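Local coordinates for zinc-type alcohol dehydrogenase-like protein YAHK (Escherichia coli, PDB 1UUF) that reduces a wide range of aldehydes to the corresponding alcohols, using zinc and strongly preferring NADPH over NADH as electron donor, at residues I52-C57 / Q151-H156; E83-V88 / A171-L176; M209-A214 / L237-V242. All coordinates share one frame; numbering follows the deposited sequence.

Contact 1: residues I52-C57 / Q151-H156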
ATOM      1  N   ILE A  52     -36.450  -3.918  14.830  1.00 14.28           N
ATOM      2  CA  ILE A  52     -35.765  -5.063  15.419  1.00 13.69           C
ATOM      3  C   ILE A  52     -35.709  -5.085  16.939  1.00 14.02           C
ATOM      4  O   ILE A  52     -35.346  -4.091  17.569  1.00 15.02           O
ATOM      5  CB  ILE A  52     -34.310  -5.109  14.899  1.00 12.86           C
ATOM      6  CG1 ILE A  52     -34.313  -5.157  13.369  1.00 11.88           C
ATOM      7  CG2 ILE A  52     -33.571  -6.305  15.481  1.00 14.23           C
ATOM      8  CD1 ILE A  52     -32.947  -4.935  12.754  1.00 14.45           C
ATOM      9  N   GLU A  53     -36.064  -6.229  17.519  1.00 15.52           N
ATOM     10  CA  GLU A  53     -35.997  -6.421  18.963  1.00 15.35           C
ATOM     11  C   GLU A  53     -34.594  -6.991  19.152  1.00 14.97           C
ATOM     12  O   GLU A  53     -34.321  -8.129  18.763  1.00 15.25           O
ATOM     13  CB  GLU A  53     -37.041  -7.440  19.418  1.00 19.31           C
ATOM     14  CG  GLU A  53     -37.138  -7.614  20.924  1.00 24.38           C
ATOM     15  CD  GLU A  53     -37.663  -6.371  21.622  1.00 27.58           C
ATOM     16  OE1 GLU A  53     -38.653  -5.788  21.134  1.00 29.12           O
ATOM     17  OE2 GLU A  53     -37.093  -5.983  22.664  1.00 30.91           O
ATOM     18  N   ILE A  54     -33.701  -6.196  19.728  1.00 14.60           N
ATOM     19  CA  ILE A  54     -32.321  -6.625  19.917  1.00 12.45           C
ATOM     20  C   ILE A  54     -32.144  -7.698  20.981  1.00 13.48           C
ATOM     21  O   ILE A  54     -32.568  -7.539  22.127  1.00 14.20           O
ATOM     22  CB  ILE A  54     -31.420  -5.418  20.246  1.00 12.76           C
ATOM     23  CG1 ILE A  54     -31.519  -4.383  19.122  1.00 10.05           C
ATOM     24  CG2 ILE A  54     -29.973  -5.868  20.404  1.00 11.61           C
ATOM     25  CD1 ILE A  54     -30.663  -3.148  19.343  1.00 12.90           C
ATOM     26  N   ALA A  55     -31.511  -8.800  20.592  1.00 12.44           N
ATOM     27  CA  ALA A  55     -31.275  -9.898  21.517  1.00 11.78           C
ATOM     28  C   ALA A  55     -29.893  -9.767  22.140  1.00 11.42           C
ATOM     29  O   ALA A  55     -29.737  -9.895  23.355  1.00 10.86           O
ATOM     30  CB  ALA A  55     -31.401 -11.234  20.792  1.00 12.40           C
ATOM     31  N   TYR A  56     -28.892  -9.505  21.304  1.00 10.80           N
ATOM     32  CA  TYR A  56     -27.522  -9.366  21.783  1.00 10.91           C
ATOM     33  C   TYR A  56     -26.756  -8.289  21.033  1.00  9.99           C
ATOM     34  O   TYR A  56     -27.073  -7.965  19.888  1.00 11.28           O
ATOM     35  CB  TYR A  56     -26.760 -10.688  21.636  1.00 11.14           C
ATOM     36  CG  TYR A  56     -27.449 -11.865  22.280  1.00 12.72           C
ATOM     37  CD1 TYR A  56     -28.290 -12.697  21.538  1.00 14.02           C
ATOM     38  CD2 TYR A  56     -27.305 -12.116  23.643  1.00 13.85           C
ATOM     39  CE1 TYR A  56     -28.971 -13.750  22.142  1.00 13.69           C
ATOM     40  CE2 TYR A  56     -27.983 -13.165  24.257  1.00 14.12           C
ATOM     41  CZ  TYR A  56     -28.815 -13.974  23.500  1.00 16.30           C
ATOM     42  OH  TYR A  56     -29.508 -14.997  24.108  1.00 18.77           O
ATOM     43  N   CYS A  57     -25.741  -7.738  21.689  1.00 10.87           N
ATOM     44  CA  CYS A  57     -24.905  -6.720  21.068  1.00 10.62           C
ATOM     45  C   CYS A  57     -23.462  -6.907  21.511  1.00 10.98           C
ATOM     46  O   CYS A  57     -23.162  -6.875  22.704  1.00 11.33           O
ATOM     47  CB  CYS A  57     -25.377  -5.310  21.436  1.00 11.68           C
ATOM     48  SG  CYS A  57     -24.472  -4.003  20.538  1.00 12.83           S
ATOM     49  N   GLN A 151     -32.845  -1.855  23.652  1.00 14.79           N
ATOM     50  CA  GLN A 151     -33.818  -2.922  23.444  1.00 15.89           C
ATOM     51  C   GLN A 151     -34.307  -3.072  22.010  1.00 15.65           C
ATOM     52  O   GLN A 151     -34.652  -4.175  21.587  1.00 14.01           O
ATOM     53  CB  GLN A 151     -35.040  -2.709  24.338  1.00 18.50           C
ATOM     54  CG  GLN A 151     -34.764  -2.706  25.822  1.00 21.33           C
ATOM     55  CD  GLN A 151     -36.037  -2.537  26.625  1.00 23.98           C
ATOM     56  OE1 GLN A 151     -36.768  -1.559  26.453  1.00 22.48           O
ATOM     57  NE2 GLN A 151     -36.316  -3.495  27.498  1.00 22.32           N
ATOM     58  N   GLN A 152     -34.361  -1.962  21.278  1.00 15.86           N
ATOM     59  CA  GLN A 152     -34.843  -1.973  19.900  1.00 15.59           C
ATOM     60  C   GLN A 152     -34.104  -0.981  19.012  1.00 13.66           C
ATOM     61  O   GLN A 152     -33.492  -0.032  19.492  1.00 13.59           O
ATOM     62  CB  GLN A 152     -36.342  -1.633  19.861  1.00 18.54           C
ATOM     63  CG  GLN A 152     -37.261  -2.694  20.452  1.00 21.00           C
ATOM     64  CD  GLN A 152     -38.724  -2.269  20.468  1.00 24.68           C
ATOM     65  OE1 GLN A 152     -39.610  -3.072  20.766  1.00 26.86           O
ATOM     66  NE2 GLN A 152     -38.982  -1.001  20.158  1.00 21.19           N
ATOM     67  N   ILE A 153     -34.162  -1.220  17.705  1.00 14.04           N
ATOM     68  CA  ILE A 153     -33.542  -0.328  16.736  1.00 11.71           C
ATOM     69  C   ILE A 153     -34.363  -0.442  15.454  1.00 13.42           C
ATOM     70  O   ILE A 153     -34.954  -1.488  15.186  1.00 12.69           O
ATOM     71  CB  ILE A 153     -32.048  -0.699  16.487  1.00 12.84           C
ATOM     72  CG1 ILE A 153     -31.360   0.403  15.668  1.00 11.99           C
ATOM     73  CG2 ILE A 153     -31.950  -2.047  15.779  1.00 11.73           C
ATOM     74  CD1 ILE A 153     -29.839   0.273  15.608  1.00 12.68           C
ATOM     75  N   VAL A 154     -34.443   0.647  14.693  1.00 11.84           N
ATOM     76  CA  VAL A 154     -35.199   0.666  13.444  1.00 12.07           C
ATOM     77  C   VAL A 154     -34.226   1.049  12.336  1.00 12.01           C
ATOM     78  O   VAL A 154     -33.601   2.108  12.384  1.00 14.33           O
ATOM     79  CB  VAL A 154     -36.358   1.690  13.508  1.00 14.28           C
ATOM     80  CG1 VAL A 154     -37.123   1.699  12.192  1.00 14.06           C
ATOM     81  CG2 VAL A 154     -37.287   1.340  14.658  1.00 14.67           C
ATOM     82  N   VAL A 155     -34.101   0.180  11.338  1.00 12.04           N
ATOM     83  CA  VAL A 155     -33.151   0.400  10.253  1.00 12.55           C
ATOM     84  C   VAL A 155     -33.741   0.129   8.875  1.00 12.74           C
ATOM     85  O   VAL A 155     -34.545  -0.789   8.702  1.00 13.28           O
ATOM     86  CB  VAL A 155     -31.920  -0.530  10.436  1.00 11.96           C
ATOM     87  CG1 VAL A 155     -30.852  -0.225   9.386  1.00 10.80           C
ATOM     88  CG2 VAL A 155     -31.358  -0.379  11.844  1.00 12.71           C
ATOM     89  N   HIS A 156     -33.330   0.939   7.901  1.00 13.67           N
ATOM     90  CA  HIS A 156     -33.759   0.793   6.510  1.00 13.80           C
ATOM     91  C   HIS A 156     -33.318  -0.618   6.112  1.00 14.99           C
ATOM     92  O   HIS A 156     -32.179  -0.999   6.377  1.00 14.71           O
ATOM     93  CB  HIS A 156     -33.049   1.852   5.659  1.00 17.28           C
ATOM     94  CG  HIS A 156     -33.430   1.837   4.211  1.00 20.48           C
ATOM     95  ND1 HIS A 156     -33.133   0.784   3.371  1.00 22.12           N
ATOM     96  CD2 HIS A 156     -34.060   2.760   3.447  1.00 21.85           C
ATOM     97  CE1 HIS A 156     -33.562   1.060   2.153  1.00 22.56           C
ATOM     98  NE2 HIS A 156     -34.128   2.254   2.171  1.00 23.50           N
TER

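Contact 2: residues E83-V88 / A171-L176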
ATOM      1  N   GLU A  83     -22.750  -4.242  16.868  1.00 11.00           N
ATOM      2  CA  GLU A  83     -22.552  -5.653  16.545  1.00 10.66           C
ATOM      3  C   GLU A  83     -23.865  -6.216  17.077  1.00  9.94           C
ATOM      4  O   GLU A  83     -23.909  -6.949  18.065  1.00  9.99           O
ATOM      5  CB  GLU A  83     -21.346  -6.231  17.294  1.00 11.72           C
ATOM      6  CG  GLU A  83     -20.019  -5.589  16.888  1.00 12.69           C
ATOM      7  CD  GLU A  83     -18.805  -6.363  17.377  1.00 15.53           C
ATOM      8  OE1 GLU A  83     -18.873  -6.950  18.476  1.00 14.61           O
ATOM      9  OE2 GLU A  83     -17.777  -6.369  16.665  1.00 14.45           O
ATOM     10  N   ILE A  84     -24.936  -5.830  16.390  1.00 10.56           N
ATOM     11  CA  ILE A  84     -26.315  -6.154  16.750  1.00 10.37           C
ATOM     12  C   ILE A  84     -26.996  -7.333  16.060  1.00  9.70           C
ATOM     13  O   ILE A  84     -26.944  -7.464  14.840  1.00 10.24           O
ATOM     14  CB  ILE A  84     -27.204  -4.908  16.492  1.00  9.69           C
ATOM     15  CG1 ILE A  84     -26.661  -3.713  17.280  1.00  9.51           C
ATOM     16  CG2 ILE A  84     -28.655  -5.186  16.877  1.00  9.52           C
ATOM     17  CD1 ILE A  84     -27.188  -2.370  16.789  1.00 12.89           C
ATOM     18  N   VAL A  85     -27.656  -8.173  16.855  1.00 10.73           N
ATOM     19  CA  VAL A  85     -28.427  -9.290  16.321  1.00  9.89           C
ATOM     20  C   VAL A  85     -29.744  -9.335  17.082  1.00 10.71           C
ATOM     21  O   VAL A  85     -29.794  -9.027  18.272  1.00 10.57           O
ATOM     22  CB  VAL A  85     -27.704 -10.651  16.460  1.00 10.06           C
ATOM     23  CG1 VAL A  85     -26.431 -10.639  15.638  1.00 11.14           C
ATOM     24  CG2 VAL A  85     -27.419 -10.958  17.921  1.00 11.84           C
ATOM     25  N   GLY A  86     -30.816  -9.692  16.389  1.00 11.22           N
ATOM     26  CA  GLY A  86     -32.110  -9.748  17.042  1.00 12.90           C
ATOM     27  C   GLY A  86     -33.170 -10.344  16.144  1.00 13.81           C
ATOM     28  O   GLY A  86     -32.853 -11.033  15.176  1.00 12.50           O
ATOM     29  N   ARG A  87     -34.430 -10.062  16.455  1.00 14.25           N
ATOM     30  CA  ARG A  87     -35.544 -10.585  15.677  1.00 16.38           C
ATOM     31  C   ARG A  87     -36.430  -9.459  15.156  1.00 15.92           C
ATOM     32  O   ARG A  87     -36.678  -8.480  15.855  1.00 14.51           O
ATOM     33  CB  ARG A  87     -36.372 -11.540  16.539  1.00 18.71           C
ATOM     34  CG  ARG A  87     -35.590 -12.748  17.044  1.00 24.00           C
ATOM     35  CD  ARG A  87     -36.442 -13.638  17.943  1.00 28.38           C
ATOM     36  NE  ARG A  87     -35.732 -14.850  18.352  1.00 31.58           N
ATOM     37  CZ  ARG A  87     -34.659 -14.866  19.137  1.00 33.05           C
ATOM     38  NH1 ARG A  87     -34.085 -16.021  19.450  1.00 33.82           N
ATOM     39  NH2 ARG A  87     -34.160 -13.732  19.615  1.00 33.39           N
ATOM     40  N   VAL A  88     -36.901  -9.603  13.923  1.00 13.84           N
ATOM     41  CA  VAL A  88     -37.763  -8.592  13.323  1.00 15.23           C
ATOM     42  C   VAL A  88     -39.116  -8.591  14.025  1.00 16.94           C
ATOM     43  O   VAL A  88     -39.751  -9.636  14.169  1.00 16.61           O
ATOM     44  CB  VAL A  88     -37.972  -8.858  11.819  1.00 16.01           C
ATOM     45  CG1 VAL A  88     -38.926  -7.819  11.229  1.00 14.60           C
ATOM     46  CG2 VAL A  88     -36.629  -8.810  11.096  1.00 15.71           C
ATOM     47  N   ALA A 171     -26.063 -15.110  19.956  1.00 11.83           N
ATOM     48  CA  ALA A 171     -25.122 -14.288  20.709  1.00 12.54           C
ATOM     49  C   ALA A 171     -23.710 -14.347  20.142  1.00 12.26           C
ATOM     50  O   ALA A 171     -23.020 -13.325  20.062  1.00 10.78           O
ATOM     51  CB  ALA A 171     -25.104 -14.716  22.166  1.00 13.00           C
ATOM     52  N   ALA A 172     -23.282 -15.546  19.755  1.00  9.74           N
ATOM     53  CA  ALA A 172     -21.940 -15.737  19.211  1.00 11.17           C
ATOM     54  C   ALA A 172     -21.803 -15.176  17.800  1.00 12.14           C
ATOM     55  O   ALA A 172     -20.690 -14.974  17.310  1.00 11.94           O
ATOM     56  CB  ALA A 172     -21.578 -17.219  19.229  1.00 11.85           C
ATOM     57  N   VAL A 173     -22.936 -14.930  17.145  1.00 10.65           N
ATOM     58  CA  VAL A 173     -22.934 -14.366  15.798  1.00 10.90           C
ATOM     59  C   VAL A 173     -22.760 -12.843  15.849  1.00 11.90           C
ATOM     60  O   VAL A 173     -22.211 -12.233  14.931  1.00 10.87           O
ATOM     61  CB  VAL A 173     -24.265 -14.693  15.072  1.00 12.04           C
ATOM     62  CG1 VAL A 173     -24.372 -13.906  13.774  1.00 11.71           C
ATOM     63  CG2 VAL A 173     -24.344 -16.186  14.794  1.00  9.89           C
ATOM     64  N   ALA A 174     -23.218 -12.239  16.942  1.00 11.05           N
ATOM     65  CA  ALA A 174     -23.161 -10.793  17.108  1.00 10.20           C
ATOM     66  C   ALA A 174     -21.854 -10.110  16.686  1.00  9.54           C
ATOM     67  O   ALA A 174     -21.873  -9.195  15.866  1.00  9.17           O
ATOM     68  CB  ALA A 174     -23.512 -10.425  18.552  1.00  9.84           C
ATOM     69  N   PRO A 175     -20.701 -10.553  17.223  1.00 11.43           N
ATOM     70  CA  PRO A 175     -19.422  -9.930  16.857  1.00 10.31           C
ATOM     71  C   PRO A 175     -19.073  -9.977  15.366  1.00 11.62           C
ATOM     72  O   PRO A 175     -18.223  -9.221  14.895  1.00 11.43           O
ATOM     73  CB  PRO A 175     -18.408 -10.693  17.713  1.00 12.37           C
ATOM     74  CG  PRO A 175     -19.220 -11.122  18.906  1.00 10.67           C
ATOM     75  CD  PRO A 175     -20.495 -11.593  18.246  1.00 10.37           C
ATOM     76  N   LEU A 176     -19.720 -10.860  14.617  1.00 11.85           N
ATOM     77  CA  LEU A 176     -19.441 -10.952  13.192  1.00  9.91           C
ATOM     78  C   LEU A 176     -19.825  -9.654  12.486  1.00 10.96           C
ATOM     79  O   LEU A 176     -19.217  -9.283  11.486  1.00 10.89           O
ATOM     80  CB  LEU A 176     -20.214 -12.119  12.571  1.00 12.08           C
ATOM     81  CG  LEU A 176     -19.860 -13.529  13.058  1.00 10.91           C
ATOM     82  CD1 LEU A 176     -20.664 -14.558  12.271  1.00 10.17           C
ATOM     83  CD2 LEU A 176     -18.377 -13.778  12.875  1.00 12.18           C
TER

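Contact 3: residues M209-A214 / L237-V242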
ATOM      1  N   MET A 209     -10.957 -13.379  15.091  1.00 11.80           N
ATOM      2  CA  MET A 209     -11.837 -13.560  13.937  1.00 11.84           C
ATOM      3  C   MET A 209     -10.996 -13.686  12.671  1.00 11.53           C
ATOM      4  O   MET A 209     -11.341 -14.437  11.759  1.00 12.25           O
ATOM      5  CB  MET A 209     -12.806 -12.385  13.778  1.00 13.43           C
ATOM      6  CG  MET A 209     -13.980 -12.393  14.746  1.00 15.65           C
ATOM      7  SD  MET A 209     -14.816 -14.000  14.870  1.00 19.21           S
ATOM      8  CE  MET A 209     -15.045 -14.456  13.150  1.00 14.87           C
ATOM      9  N   GLY A 210      -9.894 -12.945  12.616  1.00 10.21           N
ATOM     10  CA  GLY A 210      -9.028 -13.009  11.447  1.00 10.52           C
ATOM     11  C   GLY A 210      -8.453 -14.405  11.272  1.00 10.99           C
ATOM     12  O   GLY A 210      -8.360 -14.923  10.157  1.00  9.79           O
ATOM     13  N   ILE A 211      -8.067 -15.025  12.381  1.00 11.08           N
ATOM     14  CA  ILE A 211      -7.512 -16.372  12.334  1.00 10.48           C
ATOM     15  C   ILE A 211      -8.595 -17.369  11.921  1.00 10.68           C
ATOM     16  O   ILE A 211      -8.393 -18.178  11.017  1.00 10.63           O
ATOM     17  CB  ILE A 211      -6.927 -16.764  13.705  1.00 10.87           C
ATOM     18  CG1 ILE A 211      -5.758 -15.831  14.037  1.00 12.59           C
ATOM     19  CG2 ILE A 211      -6.462 -18.217  13.687  1.00 11.26           C
ATOM     20  CD1 ILE A 211      -5.193 -16.014  15.433  1.00 14.32           C
ATOM     21  N   LYS A 212      -9.745 -17.305  12.585  1.00 10.51           N
ATOM     22  CA  LYS A 212     -10.855 -18.198  12.268  1.00 11.83           C
ATOM     23  C   LYS A 212     -11.234 -18.120  10.792  1.00 11.71           C
ATOM     24  O   LYS A 212     -11.401 -19.142  10.117  1.00 10.85           O
ATOM     25  CB  LYS A 212     -12.094 -17.829  13.089  1.00 13.95           C
ATOM     26  CG  LYS A 212     -12.084 -18.255  14.543  1.00 17.06           C
ATOM     27  CD  LYS A 212     -13.280 -17.622  15.254  1.00 19.14           C
ATOM     28  CE  LYS A 212     -13.463 -18.129  16.675  1.00 22.31           C
ATOM     29  NZ  LYS A 212     -14.219 -19.413  16.712  1.00 23.95           N
ATOM     30  N   LEU A 213     -11.379 -16.899  10.292  1.00 11.51           N
ATOM     31  CA  LEU A 213     -11.785 -16.701   8.907  1.00 11.68           C
ATOM     32  C   LEU A 213     -10.716 -17.055   7.883  1.00 11.13           C
ATOM     33  O   LEU A 213     -11.017 -17.678   6.867  1.00 12.23           O
ATOM     34  CB  LEU A 213     -12.258 -15.258   8.707  1.00 11.11           C
ATOM     35  CG  LEU A 213     -13.488 -14.881   9.542  1.00 10.29           C
ATOM     36  CD1 LEU A 213     -13.771 -13.393   9.384  1.00 10.09           C
ATOM     37  CD2 LEU A 213     -14.693 -15.697   9.100  1.00 12.47           C
ATOM     38  N   ALA A 214      -9.474 -16.659   8.139  1.00 11.76           N
ATOM     39  CA  ALA A 214      -8.393 -16.967   7.205  1.00 11.84           C
ATOM     40  C   ALA A 214      -8.252 -18.482   7.106  1.00 12.23           C
ATOM     41  O   ALA A 214      -7.995 -19.025   6.031  1.00 11.78           O
ATOM     42  CB  ALA A 214      -7.084 -16.347   7.684  1.00 11.28           C
ATOM     43  N   LEU A 237      -7.227 -21.384  17.941  1.00 16.37           N
ATOM     44  CA  LEU A 237      -8.116 -20.625  17.062  1.00 16.06           C
ATOM     45  C   LEU A 237      -8.047 -21.078  15.607  1.00 17.19           C
ATOM     46  O   LEU A 237      -8.931 -20.761  14.810  1.00 17.80           O
ATOM     47  CB  LEU A 237      -7.794 -19.130  17.151  1.00 15.16           C
ATOM     48  CG  LEU A 237      -8.306 -18.404  18.398  1.00 16.56           C
ATOM     49  CD1 LEU A 237      -7.569 -17.089  18.571  1.00 14.75           C
ATOM     50  CD2 LEU A 237      -9.809 -18.174  18.272  1.00 15.11           C
ATOM     51  N   GLY A 238      -6.994 -21.809  15.256  1.00 16.57           N
ATOM     52  CA  GLY A 238      -6.872 -22.292  13.893  1.00 16.72           C
ATOM     53  C   GLY A 238      -5.603 -21.897  13.170  1.00 17.47           C
ATOM     54  O   GLY A 238      -5.459 -22.164  11.976  1.00 19.35           O
ATOM     55  N   ALA A 239      -4.677 -21.259  13.875  1.00 15.86           N
ATOM     56  CA  ALA A 239      -3.428 -20.858  13.245  1.00 15.93           C
ATOM     57  C   ALA A 239      -2.587 -22.103  12.997  1.00 16.19           C
ATOM     58  O   ALA A 239      -2.477 -22.966  13.869  1.00 16.66           O
ATOM     59  CB  ALA A 239      -2.674 -19.884  14.143  1.00 17.25           C
ATOM     60  N   ASP A 240      -2.007 -22.202  11.805  1.00 14.53           N
ATOM     61  CA  ASP A 240      -1.167 -23.346  11.465  1.00 16.12           C
ATOM     62  C   ASP A 240       0.197 -23.178  12.114  1.00 15.88           C
ATOM     63  O   ASP A 240       0.867 -24.159  12.445  1.00 15.43           O
ATOM     64  CB  ASP A 240      -1.009 -23.459   9.950  1.00 17.43           C
ATOM     65  CG  ASP A 240      -2.322 -23.729   9.254  1.00 21.42           C
ATOM     66  OD1 ASP A 240      -2.938 -24.778   9.541  1.00 21.91           O
ATOM     67  OD2 ASP A 240      -2.742 -22.896   8.428  1.00 21.06           O
ATOM     68  N   GLU A 241       0.604 -21.924  12.279  1.00 13.62           N
ATOM     69  CA  GLU A 241       1.883 -21.591  12.899  1.00 14.63           C
ATOM     70  C   GLU A 241       1.692 -20.347  13.752  1.00 13.98           C
ATOM     71  O   GLU A 241       0.800 -19.540  13.492  1.00 10.84           O
ATOM     72  CB  GLU A 241       2.949 -21.293  11.843  1.00 16.42           C
ATOM     73  CG  GLU A 241       3.386 -22.476  10.994  1.00 20.17           C
ATOM     74  CD  GLU A 241       4.478 -22.093  10.008  1.00 23.11           C
ATOM     75  OE1 GLU A 241       4.167 -21.484   8.962  1.00 23.01           O
ATOM     76  OE2 GLU A 241       5.656 -22.389  10.289  1.00 24.57           O
ATOM     77  N   VAL A 242       2.533 -20.198  14.767  1.00 13.03           N
ATOM     78  CA  VAL A 242       2.471 -19.036  15.637  1.00 13.09           C
ATOM     79  C   VAL A 242       3.871 -18.475  15.813  1.00 14.54           C
ATOM     80  O   VAL A 242       4.846 -19.222  15.955  1.00 15.02           O
ATOM     81  CB  VAL A 242       1.883 -19.384  17.023  1.00 12.66           C
ATOM     82  CG1 VAL A 242       1.856 -18.144  17.897  1.00 14.31           C
ATOM     83  CG2 VAL A 242       0.476 -19.933  16.864  1.00 14.16           C
TER

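Contact 1: residues I52-C57 / Q151-H156
Ile153 meets both Ile52 and Ile54 mainly through its methyl CG2. With CG1 of Ile153 anti to its own backbone N (chi1 -170°), CG2 is left in the crowded position between N and the carbonyl carbon, from where it reaches Ile54 CD1 at 3.9 Å and Ile52 CB at 4.0 Å. Ile54 leans toward the neighbouring strand, and its extended chain crosses that of Ile153 at a slant. The backbones run antiparallel with Ile52 opposite Ile153 as a hydrogen-bonded pair: Ile52 N donates to Ile153 O at 2.9 Å, and Ile153 N returns the bond to Ile52 O at 3.1 Å. Gln151 O takes a third, less straight bond from Ile54 N at 2.9 Å, the donor standing above the carbonyl plane. On the opposite face Glu53 bends at chi2 (67°), which brings its carboxylate slantwise over Gln152 CG, OE1 to CG 3.5 Å. Its other oxygen, OE2, lies 3.2 Å from Gln151 O, two acceptors with no bond between them. Cutting Glu53 back to alanine is likely to leave Gln152 CG without the carboxylate packed on it. Farther along, Ala55 and Tyr56 both face Val85, a classic beta bulge in strand 49-58 of the GroES-like domain. The side-chain amide oxygen of Gln151 is taken up by Lys24 N. The chemistry is thus two-sided: Ile52 and Ile153 pack on one face, with Ile54 buried beside them, the partly exposed polar chains of Glu53 and Gln152 lie on the other, and three backbone bonds tie the strands between.

Contact 2: residues E83-V88 / A171-L176
Both carboxylate oxygens of Glu83 are gripped while the group lies over Pro175: OE1 forms a salt bridge with Arg359 and OE2 accepts a hydrogen bond from Ala179 N. The two bonds fix the carboxylate's rotation. Against the proline the contacts are of van der Waals kind, OE1 touching Pro175 CA at 3.4 Å, and the two side chains cross at about a right angle. OE2 also comes within 3.4 Å of Pro175 O, an acceptor facing an acceptor. The chain is extended beyond CG (chi2 -167°), which carries the acid past the backbone of Ala174, whose O sits 3.3 Å from Glu83 CB. Strand 84-91 of the GroES-like domain here meets the end of helix 170-173 and the turn through Ala174 and Pro175. Glu83 directly follows the zinc ligand His82 in the Gly-His-Glu sequence of zinc-containing alcohol dehydrogenases and lies close to Cys178, another ligand of the catalytic zinc; its side chain is about 5 Å from the ion at the nearest atoms, consistent with a second-shell place. Val85 continues the packing with both methyls. CG1, set beside its own backbone N (chi1 -64°), presses on Ala174 CA at 3.6 Å, while CG2 meets Ala174 CB at 4.0 Å. That same CB also rests on Glu83 O, 3.5 Å away. Val173 adds a looser touch, CG1 to Val85 CG1 4.3 Å, and packs in turn on Leu324 of helix 317-330.

Contact 3: residues M209-A214 / L237-V242
Ile211 holds CG2 anti to its backbone N, with CG1 on the N side (chi1 -64°), and Leu237 turns CG away from its carbonyl carbon (chi1 -77°); together these torsions bring the two chains across each other at about a right angle. CG2 of Ile211 settles into the turn that ends helix 231-237: it lies 3.8 Å from Leu237 CB, 3.5 Å from Ala239 N and 4.2 Å from Ala239 CB. At the far end CD1 of Ile211 meets CD1 of Leu237 at 4.1 Å. Gly238 closes that helix as a Schellman motif at a phi of 124°, where a CB would collide with the carbonyl O of Leu237. Beside this, the aliphatic run of Lys212 slants over Leu237, CE to CD2 4.0 Å, and its bent tip delivers NZ to a salt bridge with Asp335 and a hydrogen bond with Val333 O. The contact joins helix 205-216 of the Rossmann-type domain to the turn leading into edge strand 241-244. No hydrogen bond crosses the contact, so shape fit of methyls against a tight turn is what joins the parts, while the lysine charge is satisfied elsewhere.

In the fold
Contacts 1 and 2 share one sheet, strands 49-58 and 84-91 being neighbours in it, and their centres are 9 Å apart. Glu53 N to Arg87 O and Ala55 N to Val85 O, each 2.9 Å, are probable hydrogen bonds between them, and Tyr56 CD1 packs on Ala171 CA at 3.6 Å. Contact 2 lies nearest the catalytic zinc, with the Glu83 side chain about 5 Å from the ion; in contact 1 the side chain of Ile153 is about 13 Å from a bound zinc. Contact 3 belongs to the Rossmann-type domain, its centre 31 Å from that of contact 1, but it touches contact 2 where Leu176 CD2 meets Met209 CE at 3.4 Å.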